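Local structure of reticulocyte-binding protein 2a (Plasmodium vivax, 4Z8N) at residues Val232-Leu235 and Gln236-Ile240; Leu267-Ala270 and Asp271-Thr274. The protein probably binds reticulocytes during red-cell invasion by the parasite, and the chain described is its mostly alpha-helical erythrocyte-binding domain. One frame throughout, in Å; residues are numbered along the deposited sequence.

Contact 1: Val232-Leu235 and Gln236-Ile240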
ATOM      1  N   VAL A 232     -16.608  -8.336   3.172  1.00 42.66           N
ATOM      2  CA  VAL A 232     -17.419  -8.484   1.968  1.00 41.79           C
ATOM      3  C   VAL A 232     -18.145  -9.821   2.008  1.00 44.41           C
ATOM      4  O   VAL A 232     -19.351  -9.892   1.769  1.00 46.10           O
ATOM      5  CB  VAL A 232     -16.569  -8.390   0.680  1.00 37.16           C
ATOM      6  CG1 VAL A 232     -17.336  -8.944  -0.512  1.00 41.90           C
ATOM      7  CG2 VAL A 232     -16.149  -6.953   0.419  1.00 34.05           C
ATOM      8  N   LEU A 233     -17.404 -10.876   2.331  1.00 42.05           N
ATOM      9  CA  LEU A 233     -17.974 -12.213   2.424  1.00 50.04           C
ATOM     10  C   LEU A 233     -18.986 -12.309   3.562  1.00 56.27           C
ATOM     11  O   LEU A 233     -19.962 -13.059   3.473  1.00 52.85           O
ATOM     12  CB  LEU A 233     -16.869 -13.254   2.609  1.00 53.74           C
ATOM     13  CG  LEU A 233     -15.908 -13.420   1.431  1.00 53.44           C
ATOM     14  CD1 LEU A 233     -14.916 -14.543   1.698  1.00 52.68           C
ATOM     15  CD2 LEU A 233     -16.683 -13.677   0.146  1.00 52.15           C
ATOM     16  N   LYS A 234     -18.759 -11.548   4.629  1.00 53.45           N
ATOM     17  CA  LYS A 234     -19.679 -11.556   5.761  1.00 62.73           C
ATOM     18  C   LYS A 234     -21.019 -10.923   5.388  1.00 61.02           C
ATOM     19  O   LYS A 234     -22.074 -11.394   5.813  1.00 63.48           O
ATOM     20  CB  LYS A 234     -19.071 -10.839   6.970  1.00 60.76           C
ATOM     21  CG  LYS A 234     -20.100 -10.486   8.037  1.00 66.66           C
ATOM     22  CD  LYS A 234     -19.491 -10.395   9.422  1.00 71.79           C
ATOM     23  CE  LYS A 234     -20.485 -10.874  10.474  1.00 79.70           C
ATOM     24  NZ  LYS A 234     -21.624 -11.629   9.870  1.00 83.89           N
ATOM     25  N   LEU A 235     -20.973  -9.865   4.584  1.00 59.70           N
ATOM     26  CA  LEU A 235     -22.188  -9.184   4.142  1.00 59.32           C
ATOM     27  C   LEU A 235     -23.112 -10.129   3.378  1.00 60.19           C
ATOM     28  O   LEU A 235     -24.335  -9.996   3.434  1.00 64.23           O
ATOM     29  CB  LEU A 235     -21.838  -7.976   3.272  1.00 53.06           C
ATOM     30  CG  LEU A 235     -21.149  -6.819   3.996  1.00 50.21           C
ATOM     31  CD1 LEU A 235     -20.869  -5.674   3.034  1.00 48.07           C
ATOM     32  CD2 LEU A 235     -21.993  -6.346   5.175  1.00 52.76           C
ATOM     33  N   GLN A 236     -22.518 -11.086   2.672  1.00 63.21           N
ATOM     34  CA  GLN A 236     -23.285 -12.063   1.907  1.00 70.90           C
ATOM     35  C   GLN A 236     -24.031 -13.027   2.826  1.00 76.99           C
ATOM     36  O   GLN A 236     -25.170 -13.407   2.548  1.00 80.91           O
ATOM     37  CB  GLN A 236     -22.367 -12.843   0.962  1.00 71.91           C
ATOM     38  CG  GLN A 236     -23.104 -13.798   0.034  1.00 79.03           C
ATOM     39  CD  GLN A 236     -22.167 -14.579  -0.865  1.00 79.63           C
ATOM     40  OE1 GLN A 236     -20.948 -14.465  -0.757  1.00 77.83           O
ATOM     41  NE2 GLN A 236     -22.734 -15.377  -1.761  1.00 86.62           N
ATOM     42  N   ASN A 237     -23.386 -13.420   3.920  1.00 79.60           N
ATOM     43  CA  ASN A 237     -23.984 -14.355   4.869  1.00 86.11           C
ATOM     44  C   ASN A 237     -25.152 -13.751   5.641  1.00 87.82           C
ATOM     45  O   ASN A 237     -26.117 -14.445   5.959  1.00 92.56           O
ATOM     46  CB  ASN A 237     -22.930 -14.864   5.852  1.00 88.91           C
ATOM     47  CG  ASN A 237     -22.099 -15.994   5.282  1.00 91.39           C
ATOM     48  OD1 ASN A 237     -22.549 -16.725   4.399  1.00 94.68           O
ATOM     49  ND2 ASN A 237     -20.880 -16.147   5.786  1.00 89.68           N
ATOM     50  N   ASN A 238     -25.059 -12.460   5.944  1.00 84.50           N
ATOM     51  CA  ASN A 238     -26.111 -11.782   6.691  1.00 88.50           C
ATOM     52  C   ASN A 238     -27.364 -11.589   5.845  1.00 91.24           C
ATOM     53  O   ASN A 238     -27.283 -11.294   4.653  1.00 88.59           O
ATOM     54  CB  ASN A 238     -25.614 -10.434   7.212  1.00 86.81           C
ATOM     55  CG  ASN A 238     -24.505 -10.579   8.239  1.00 91.28           C
ATOM     56  OD1 ASN A 238     -24.209 -11.683   8.700  1.00 95.31           O
ATOM     57  ND2 ASN A 238     -23.887  -9.462   8.604  1.00 89.24           N
ATOM     58  N   ASN A 239     -28.523 -11.762   6.470  1.00 96.43           N
ATOM     59  CA  ASN A 239     -29.792 -11.633   5.767  1.00 99.16           C
ATOM     60  C   ASN A 239     -30.282 -10.192   5.710  1.00 96.41           C
ATOM     61  O   ASN A 239     -30.262  -9.475   6.711  1.00 97.53           O
ATOM     62  CB  ASN A 239     -30.856 -12.516   6.422  1.00106.32           C
ATOM     63  CG  ASN A 239     -30.681 -13.985   6.089  1.00110.85           C
ATOM     64  OD1 ASN A 239     -30.392 -14.341   4.947  1.00111.01           O
ATOM     65  ND2 ASN A 239     -30.856 -14.844   7.086  1.00115.33           N
ATOM     66  N   ILE A 240     -30.717  -9.776   4.527  1.00 92.69           N
ATOM     67  CA  ILE A 240     -31.288  -8.451   4.348  1.00 89.99           C
ATOM     68  C   ILE A 240     -32.720  -8.607   3.841  1.00 93.78           C
ATOM     69  O   ILE A 240     -33.016  -9.521   3.067  1.00 97.24           O
ATOM     70  CB  ILE A 240     -30.434  -7.584   3.374  1.00 86.16           C
ATOM     71  CG1 ILE A 240     -30.227  -6.177   3.940  1.00 84.34           C
ATOM     72  CG2 ILE A 240     -31.036  -7.532   1.971  1.00 85.76           C
ATOM     73  CD1 ILE A 240     -29.450  -6.152   5.240  1.00 83.78           C
TER
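The carboxamide of Asn238 folds back over the last turn of helix 199-237, with one of its faces resting on the backbone O of Lys234; the place is the C-terminal end of this helix in the Rh5-type coiled-coil domain. Lys234 O lies 3.5 Å from Asn238 CG and is almost as near to the two amide heteroatoms, so the group sits flat above it. The ammonium of Lys234 comes in beside the amide, displaced slightly to the same side of its plane, and its NZ makes a weak 2.8 Å hydrogen bond to Asn238 OD1. Asn238 is the first residue to leave helical backbone angles, while its N still donates to Lys234 O at 3.2 Å. The lysine starts with CG anti to its own N (chi1 165°), then bends at its last two torsions. Chi4, at 15°, is almost eclipsed and turns NZ back toward the amide. On the inward side, Leu235 packs against Tyr151 and Leu155 of helix 149-162 and Phe259 of helix 246-297, while the polar lysine and asparagine ends stay on the surface. Weaker backbone bonds accompany the helix end: the N of Asn237 lies 3.5 Å from Leu233 O and 3.1 Å from Lys234 O.

Contact 2: Leu267-Ala270 and Asp271-Thr274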
ATOM      1  N   LEU A 267      -4.583  -4.656  -2.382  1.00 31.13           N
ATOM      2  CA  LEU A 267      -4.295  -5.803  -3.243  1.00 32.77           C
ATOM      3  C   LEU A 267      -3.287  -5.441  -4.330  1.00 33.59           C
ATOM      4  O   LEU A 267      -2.342  -6.185  -4.586  1.00 34.16           O
ATOM      5  CB  LEU A 267      -5.579  -6.337  -3.884  1.00 36.48           C
ATOM      6  CG  LEU A 267      -5.406  -7.525  -4.835  1.00 39.92           C
ATOM      7  CD1 LEU A 267      -4.913  -8.747  -4.078  1.00 40.64           C
ATOM      8  CD2 LEU A 267      -6.704  -7.834  -5.568  1.00 38.47           C
ATOM      9  N   LYS A 268      -3.497  -4.288  -4.957  1.00 35.95           N
ATOM     10  CA  LYS A 268      -2.626  -3.807  -6.022  1.00 41.61           C
ATOM     11  C   LYS A 268      -1.181  -3.675  -5.549  1.00 42.08           C
ATOM     12  O   LYS A 268      -0.244  -3.935  -6.303  1.00 47.29           O
ATOM     13  CB  LYS A 268      -3.134  -2.460  -6.546  1.00 50.10           C
ATOM     14  CG  LYS A 268      -2.263  -1.837  -7.622  1.00 58.75           C
ATOM     15  CD  LYS A 268      -2.907  -0.589  -8.199  1.00 65.13           C
ATOM     16  CE  LYS A 268      -2.243   0.671  -7.674  1.00 67.63           C
ATOM     17  NZ  LYS A 268      -2.894   1.893  -8.218  1.00 69.57           N
ATOM     18  N   ARG A 269      -1.013  -3.286  -4.290  1.00 38.45           N
ATOM     19  CA  ARG A 269       0.308  -3.057  -3.715  1.00 39.65           C
ATOM     20  C   ARG A 269       0.960  -4.355  -3.259  1.00 42.90           C
ATOM     21  O   ARG A 269       2.183  -4.490  -3.301  1.00 45.04           O
ATOM     22  CB  ARG A 269       0.212  -2.080  -2.543  1.00 35.17           C
ATOM     23  CG  ARG A 269      -0.387  -0.748  -2.929  1.00 34.49           C
ATOM     24  CD  ARG A 269       0.468  -0.069  -3.981  1.00 36.64           C
ATOM     25  NE  ARG A 269       1.679   0.509  -3.405  1.00 36.66           N
ATOM     26  CZ  ARG A 269       2.813   0.687  -4.075  1.00 37.31           C
ATOM     27  NH1 ARG A 269       2.899   0.319  -5.346  1.00 31.94           N
ATOM     28  NH2 ARG A 269       3.862   1.228  -3.470  1.00 36.40           N
ATOM     29  N   ALA A 270       0.136  -5.304  -2.826  1.00 61.22           N
ATOM     30  CA  ALA A 270       0.628  -6.599  -2.379  1.00 57.41           C
ATOM     31  C   ALA A 270       1.374  -7.332  -3.494  1.00 56.65           C
ATOM     32  O   ALA A 270       2.370  -8.009  -3.242  1.00 57.93           O
ATOM     33  CB  ALA A 270      -0.522  -7.451  -1.862  1.00 58.54           C
ATOM     34  N   ASP A 271       0.892  -7.184  -4.725  1.00 54.78           N
ATOM     35  CA  ASP A 271       1.505  -7.836  -5.879  1.00 61.09           C
ATOM     36  C   ASP A 271       2.940  -7.356  -6.100  1.00 60.05           C
ATOM     37  O   ASP A 271       3.882  -8.147  -6.033  1.00 60.35           O
ATOM     38  CB  ASP A 271       0.663  -7.588  -7.138  1.00 75.23           C
ATOM     39  CG  ASP A 271       1.079  -8.465  -8.317  1.00 87.40           C
ATOM     40  OD1 ASP A 271       2.272  -8.819  -8.434  1.00 87.59           O
ATOM     41  OD2 ASP A 271       0.199  -8.806  -9.136  1.00 95.11           O
ATOM     42  N   THR A 272       3.099  -6.061  -6.364  1.00 55.13           N
ATOM     43  CA  THR A 272       4.406  -5.496  -6.698  1.00 48.98           C
ATOM     44  C   THR A 272       5.415  -5.635  -5.557  1.00 43.70           C
ATOM     45  O   THR A 272       6.621  -5.666  -5.790  1.00 40.69           O
ATOM     46  CB  THR A 272       4.286  -4.010  -7.090  1.00 49.11           C
ATOM     47  OG1 THR A 272       3.592  -3.291  -6.064  1.00 46.04           O
ATOM     48  CG2 THR A 272       3.524  -3.864  -8.401  1.00 51.61           C
ATOM     49  N   THR A 273       4.914  -5.721  -4.328  1.00 47.10           N
ATOM     50  CA  THR A 273       5.761  -5.918  -3.153  1.00 50.45           C
ATOM     51  C   THR A 273       6.515  -7.244  -3.239  1.00 49.49           C
ATOM     52  O   THR A 273       7.700  -7.324  -2.911  1.00 44.98           O
ATOM     53  CB  THR A 273       4.924  -5.873  -1.856  1.00 55.67           C
ATOM     54  OG1 THR A 273       4.541  -4.521  -1.583  1.00 55.01           O
ATOM     55  CG2 THR A 273       5.713  -6.409  -0.678  1.00 55.35           C
ATOM     56  N   THR A 274       5.818  -8.275  -3.703  1.00 50.21           N
ATOM     57  CA  THR A 274       6.395  -9.605  -3.870  1.00 51.45           C
ATOM     58  C   THR A 274       7.539  -9.605  -4.882  1.00 49.86           C
ATOM     59  O   THR A 274       8.575 -10.237  -4.665  1.00 44.86           O
ATOM     60  CB  THR A 274       5.322 -10.614  -4.322  1.00 59.33           C
ATOM     61  OG1 THR A 274       4.228 -10.594  -3.397  1.00 59.48           O
ATOM     62  CG2 THR A 274       5.899 -12.025  -4.400  1.00 59.30           C
TER
HETATM   63  O   HOH W   1       1.422  -1.592  -7.096  1.00 44.67           O
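Contact 2 is an intrahelical contact in the middle of helix 246-297, within the Rh5-type coiled-coil domain and close to the centre of the chain, where threonine hydroxyls bond back to carbonyls one turn earlier. Thr273 gives the clearest case. Its OG1 donates to Arg269 O at 2.9 Å, while its N donates to the same oxygen at 3.2 Å in the ordinary helical bond. The two donors arrive from opposite faces of the carbonyl plane, the hydroxyl lying well above it and away from a lone pair, so one oxygen is gripped twice. Thr274 repeats the pattern more loosely: OG1 reaches Ala270 O at 3.2 Å, and the accompanying bond from Thr274 N is weak. In both threonines OG1 stands anti to the carbonyl carbon (chi1 -74° in Thr273), which swings the hydroxyl back along the helix.

Thr272 behaves differently. Its OG1 occupies the crowded position between N and carbonyl carbon (chi1 53°), turned to the side where Arg269 ends, and its strongest partner is the backbone O of Arg6. The Arg269 chain bends at chi2 and chi3, crossing the threonine obliquely. Its guanidinium forms a salt bridge with Asp9 through NE and a hydrogen bond to Leu5 O through NH2, tying the helix to the N-terminal part of the chain. Ala270, with its small methyl, packs on Ile225 of helix 199-237. A water completes the polar side: it donates to Lys268 O and, at 2.9 Å, to Thr272 OG1, and accepts from Arg269 NH1 at 3.0 Å.

How the contacts relate
Contacts 1 and 2 lie on consecutive helices of the same coiled-coil domain, the first at the end of helix 199-237 and the second midway along helix 246-297. Their centres are 27 Å apart and their nearest atoms about 11 Å, so they do not touch. Contact 1 lies at the periphery, its centre 26 Å from that of the chain, whereas contact 2 lies 8 Å from it and is partly buried. The two helices nevertheless pack on each other at both levels: residues of 232-235 meet Phe259, and residues of 267-274 meet Ile214, His221 and Ile225. Neither includes Glu120, which binds calcium in another structure of this protein but carries none here, or a cysteine of either disulfide.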